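Local coordinates for CDA peptide synthetase I (Streptomyces coelicolor, PDB 4JN5), which is a peptide synthetase represented here by a condensation domain, a two-lobed fold of the CoA-dependent acyltransferase superfamily, at residues A[288-293]-A[315-320]; A[311-316]-A[337-342]. All blocks are in the same frame, centred on the assembly; numbering follows the deposited sequence.

In the fold
Both contacts use strand 311-318, and their centres lie about 10 Å apart on the same side of the chain's centre. In contact 1 the strand runs antiparallel to strand 287-294: four backbone hydrogen bonds pair the two, and aliphatic side chains add contacts on the buried face. Contact 2 is the strand-helix interface, where the same strand meets the end of helix 325-340 through leucine side chains, with no hydrogen bond between the segments. Each is largely buried, although contact 1 has a partly exposed face carrying Val289 and Arg316. Leu315 belongs to both, and a probable Val292 N to Leu313 O bond carries the pairing of contact 1 toward contact 2.

Contact 1. Residues A[288-293]-A[315-320]; sequences VVVSVP and LRLAVR
Val288 meets Leu317 through a reciprocal pair of backbone hydrogen bonds, Val288 N to Leu317 O and Leu317 N to Val288 O, each 2.7 Å long. Two residues along, Val290 and Leu315 repeat the exchange less evenly: Val290 N reaches Leu315 O at 3.2 Å, and Leu315 N reaches Val290 O at 2.9 Å. Between these hydrogen-bonded pairs, Val289 and Arg316 form a non-hydrogen-bonded one. Leu315 O there receives a second, weaker approach, a CA-H...O contact from Val289 CA at 3.3 Å.

This is a twisted antiparallel pairing of strands 287-294 and 311-318 in the condensation domain, the short segments running at 148° to each other, and its alternation divides the side chains between two faces. Val288, Val290, Leu315 and Leu317 share the buried face, which is covered by helices 267-283 and 325-340. On it Val290 CG1 touches Leu317 CD1 at 3.5 Å, so the closest methyl contact there runs diagonally between neighbouring pairs. Farther along, Val292 CG2 meets Leu315 CD1 at 3.6 Å; with CG1 anti to the backbone N (chi1 176°), CG2 is the branch set beside that nitrogen and turned to the leucine.

On the reverse face Val289 CG2 lies 4.1 Å from Arg316 CG, a looser contact with the aliphatic base of the arginine. From CG the chain runs on away from Val289, bends at chi3 (59°), and ends with NH1 in a salt bridge to Asp223 and a hydrogen bond to Leu220 O.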
# COMPACT_ATOMS: atom_id res chain seq x y z
N VAL A 288 9.37 10.09 20.17
CA VAL A 288 9.33 9.96 18.72
C VAL A 288 8.02 9.33 18.27
O VAL A 288 7.59 8.31 18.81
CB VAL A 288 10.51 9.11 18.20
CG1 VAL A 288 10.28 8.69 16.76
CG2 VAL A 288 11.82 9.88 18.34
N VAL A 289 7.39 9.93 17.27
CA VAL A 289 6.14 9.40 16.73
C VAL A 289 6.34 8.81 15.33
O VAL A 289 6.95 9.43 14.46
CB VAL A 289 5.04 10.48 16.67
CG1 VAL A 289 3.84 9.96 15.90
CG2 VAL A 289 4.65 10.91 18.07
N VAL A 290 5.84 7.60 15.14
CA VAL A 290 5.90 6.93 13.85
C VAL A 290 4.62 6.14 13.61
O VAL A 290 4.25 5.28 14.42
CB VAL A 290 7.13 6.01 13.74
CG1 VAL A 290 7.47 5.42 15.09
CG2 VAL A 290 6.89 4.92 12.71
N SER A 291 3.94 6.44 12.51
CA SER A 291 2.67 5.80 12.20
C SER A 291 2.85 4.45 11.51
O SER A 291 3.81 4.24 10.77
CB SER A 291 1.80 6.71 11.33
OG SER A 291 1.41 7.87 12.04
N VAL A 292 1.92 3.54 11.77
CA VAL A 292 1.97 2.20 11.19
C VAL A 292 0.61 1.85 10.60
O VAL A 292 -0.43 2.09 11.22
CB VAL A 292 2.35 1.15 12.25
CG1 VAL A 292 2.31 -0.24 11.66
CG2 VAL A 292 3.73 1.45 12.83
N PRO A 293 0.61 1.28 9.38
CA PRO A 293 -0.65 0.87 8.75
C PRO A 293 -1.24 -0.37 9.41
O PRO A 293 -0.51 -1.23 9.89
CB PRO A 293 -0.22 0.55 7.31
CG PRO A 293 1.22 0.19 7.42
CD PRO A 293 1.77 1.07 8.51
N LEU A 315 2.47 5.59 16.73
CA LEU A 315 3.18 4.99 17.85
C LEU A 315 4.01 6.04 18.57
O LEU A 315 4.97 6.56 18.00
CB LEU A 315 4.09 3.86 17.37
CG LEU A 315 3.49 2.49 17.06
CD1 LEU A 315 4.53 1.61 16.38
CD2 LEU A 315 2.97 1.83 18.32
N ARG A 316 3.65 6.34 19.81
CA ARG A 316 4.47 7.22 20.63
C ARG A 316 5.60 6.42 21.27
O ARG A 316 5.37 5.63 22.18
CB ARG A 316 3.64 7.90 21.72
CG ARG A 316 2.76 9.04 21.21
CD ARG A 316 2.22 9.86 22.37
NE ARG A 316 3.29 10.44 23.18
CZ ARG A 316 3.09 11.16 24.28
NH1 ARG A 316 1.86 11.39 24.71
NH2 ARG A 316 4.13 11.65 24.94
N LEU A 317 6.82 6.64 20.79
CA LEU A 317 7.97 5.89 21.25
C LEU A 317 8.97 6.77 21.99
O LEU A 317 9.60 7.64 21.39
CB LEU A 317 8.65 5.19 20.08
CG LEU A 317 7.73 4.29 19.25
CD1 LEU A 317 8.46 3.77 18.02
CD2 LEU A 317 7.21 3.14 20.10
N ALA A 318 9.10 6.55 23.29
CA ALA A 318 10.10 7.25 24.09
C ALA A 318 11.46 6.58 23.90
O ALA A 318 11.59 5.37 24.07
CB ALA A 318 9.71 7.26 25.55
N VAL A 319 12.46 7.37 23.53
CA VAL A 319 13.79 6.82 23.28
C VAL A 319 14.89 7.63 23.95
O VAL A 319 15.05 8.82 23.69
CB VAL A 319 14.09 6.75 21.77
CG1 VAL A 319 15.50 6.21 21.53
CG2 VAL A 319 13.06 5.89 21.05
N ARG A 320 15.65 6.97 24.83
CA ARG A 320 16.83 7.57 25.43
C ARG A 320 18.08 6.93 24.86
O ARG A 320 18.15 5.71 24.73
CB ARG A 320 16.79 7.43 26.96
CG ARG A 320 16.10 6.17 27.46
CD ARG A 320 14.62 6.42 27.71
NE ARG A 320 14.40 7.41 28.76
CZ ARG A 320 13.21 7.82 29.17
NH1 ARG A 320 12.11 7.31 28.63
NH2 ARG A 320 13.11 8.73 30.13

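Contact 2. Residues A[311-316]-A[337-342]; sequences NRLPLR and SGLLAH
Leu339 and Leu313 lie obliquely across one another, while Leu315 meets the same helix leucine at about a right angle. One methyl, Leu339 CD1, serves both strand residues: it lies 3.8 Å from Leu313 CB and 3.7 Å from Leu315 CD2. It also rests 3.7 Å from Leu313 O, so the tip of the side chain settles against the strand backbone as well as against its side chains. The other branch, CD2, turns to the end of Leu313 and comes within 4.0 Å of its CD1. Leu339 reaches this far because its CG stands anti to the backbone N (chi1 -177°), which carries the fork off the helix toward the strand.

Here the last part of helix 325-340 packs on the buried face of the strand pair 287-294 and 311-318 in the condensation domain, its Leu339 set between the alternate residues Leu313 and Leu315. Trp217 of helix 208-220 touches both Leu313 and Leu339.

Beyond the helix, Leu313 CD1 lies 3.6 Å from His342 O, an apolar methyl beside a carbonyl oxygen whose hydrogen bond comes from Trp217 NE1. The imidazole itself leads away from the strand: it stacks on the ring of Tyr216, and its ND1 is hydrogen-bonded to Asp213.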
# COMPACT_ATOMS: atom_id res chain seq x y z
N ASN A 311 -5.79 1.61 7.10
CA ASN A 311 -5.80 2.57 8.19
C ASN A 311 -4.40 2.74 8.76
O ASN A 311 -3.54 1.89 8.56
CB ASN A 311 -6.76 2.09 9.28
CG ASN A 311 -6.96 3.12 10.38
OD1 ASN A 311 -6.83 4.32 10.16
ND2 ASN A 311 -7.27 2.65 11.58
N ARG A 312 -4.18 3.85 9.46
CA ARG A 312 -2.88 4.12 10.06
C ARG A 312 -3.03 4.72 11.46
O ARG A 312 -3.83 5.62 11.68
CB ARG A 312 -2.06 5.06 9.17
CG ARG A 312 -2.87 6.17 8.55
CD ARG A 312 -1.98 7.24 7.94
NE ARG A 312 -1.37 8.09 8.97
CZ ARG A 312 -1.97 9.13 9.53
NH1 ARG A 312 -3.20 9.46 9.17
NH2 ARG A 312 -1.34 9.84 10.45
N LEU A 313 -2.24 4.20 12.40
CA LEU A 313 -2.26 4.70 13.77
C LEU A 313 -0.85 5.01 14.25
O LEU A 313 0.10 4.33 13.89
CB LEU A 313 -2.95 3.70 14.69
CG LEU A 313 -4.43 3.47 14.39
CD1 LEU A 313 -5.00 2.33 15.22
CD2 LEU A 313 -5.22 4.75 14.60
N PRO A 314 -0.71 6.07 15.07
CA PRO A 314 0.59 6.56 15.54
C PRO A 314 1.15 5.78 16.73
O PRO A 314 0.41 5.37 17.62
CB PRO A 314 0.27 7.99 15.97
CG PRO A 314 -1.15 7.95 16.39
CD PRO A 314 -1.82 6.94 15.49
N LEU A 315 2.47 5.59 16.73
CA LEU A 315 3.18 4.99 17.85
C LEU A 315 4.01 6.04 18.57
O LEU A 315 4.97 6.56 18.00
CB LEU A 315 4.09 3.86 17.37
CG LEU A 315 3.49 2.49 17.06
CD1 LEU A 315 4.53 1.61 16.38
CD2 LEU A 315 2.97 1.83 18.32
N ARG A 316 3.65 6.34 19.81
CA ARG A 316 4.47 7.22 20.63
C ARG A 316 5.60 6.42 21.27
O ARG A 316 5.37 5.63 22.18
CB ARG A 316 3.64 7.90 21.72
CG ARG A 316 2.76 9.04 21.21
CD ARG A 316 2.22 9.86 22.37
NE ARG A 316 3.29 10.44 23.18
CZ ARG A 316 3.09 11.16 24.28
NH1 ARG A 316 1.86 11.39 24.71
NH2 ARG A 316 4.13 11.65 24.94
N SER A 337 1.27 -3.14 21.35
CA SER A 337 0.30 -3.88 22.14
C SER A 337 -0.93 -3.02 22.40
O SER A 337 -2.06 -3.46 22.21
CB SER A 337 0.92 -4.34 23.46
OG SER A 337 -0.01 -5.06 24.25
N GLY A 338 -0.70 -1.79 22.84
CA GLY A 338 -1.78 -0.85 23.09
C GLY A 338 -2.46 -0.38 21.82
O GLY A 338 -3.65 -0.06 21.83
N LEU A 339 -1.70 -0.34 20.73
CA LEU A 339 -2.23 0.12 19.44
C LEU A 339 -3.17 -0.91 18.83
O LEU A 339 -4.29 -0.60 18.43
CB LEU A 339 -1.09 0.45 18.48
CG LEU A 339 -1.43 1.02 17.10
CD1 LEU A 339 -0.22 1.73 16.50
CD2 LEU A 339 -1.94 -0.05 16.14
N LEU A 340 -2.69 -2.15 18.75
CA LEU A 340 -3.48 -3.24 18.18
C LEU A 340 -4.76 -3.47 18.97
O LEU A 340 -5.74 -3.99 18.44
CB LEU A 340 -2.65 -4.52 18.11
CG LEU A 340 -1.43 -4.47 17.19
CD1 LEU A 340 -0.59 -5.73 17.32
CD2 LEU A 340 -1.85 -4.27 15.74
N ALA A 341 -4.75 -3.09 20.24
CA ALA A 341 -5.91 -3.24 21.11
C ALA A 341 -6.99 -2.23 20.77
O ALA A 341 -8.14 -2.35 21.21
CB ALA A 341 -5.51 -3.12 22.57
N HIS A 342 -6.63 -1.22 19.97
CA HIS A 342 -7.57 -0.18 19.57
C HIS A 342 -7.42 0.13 18.08
O HIS A 342 -7.48 1.28 17.67
CB HIS A 342 -7.34 1.09 20.39
CG HIS A 342 -7.33 0.86 21.87
ND1 HIS A 342 -8.48 0.85 22.63
CD2 HIS A 342 -6.31 0.65 22.73
CE1 HIS A 342 -8.17 0.63 23.89
NE2 HIS A 342 -6.86 0.50 23.98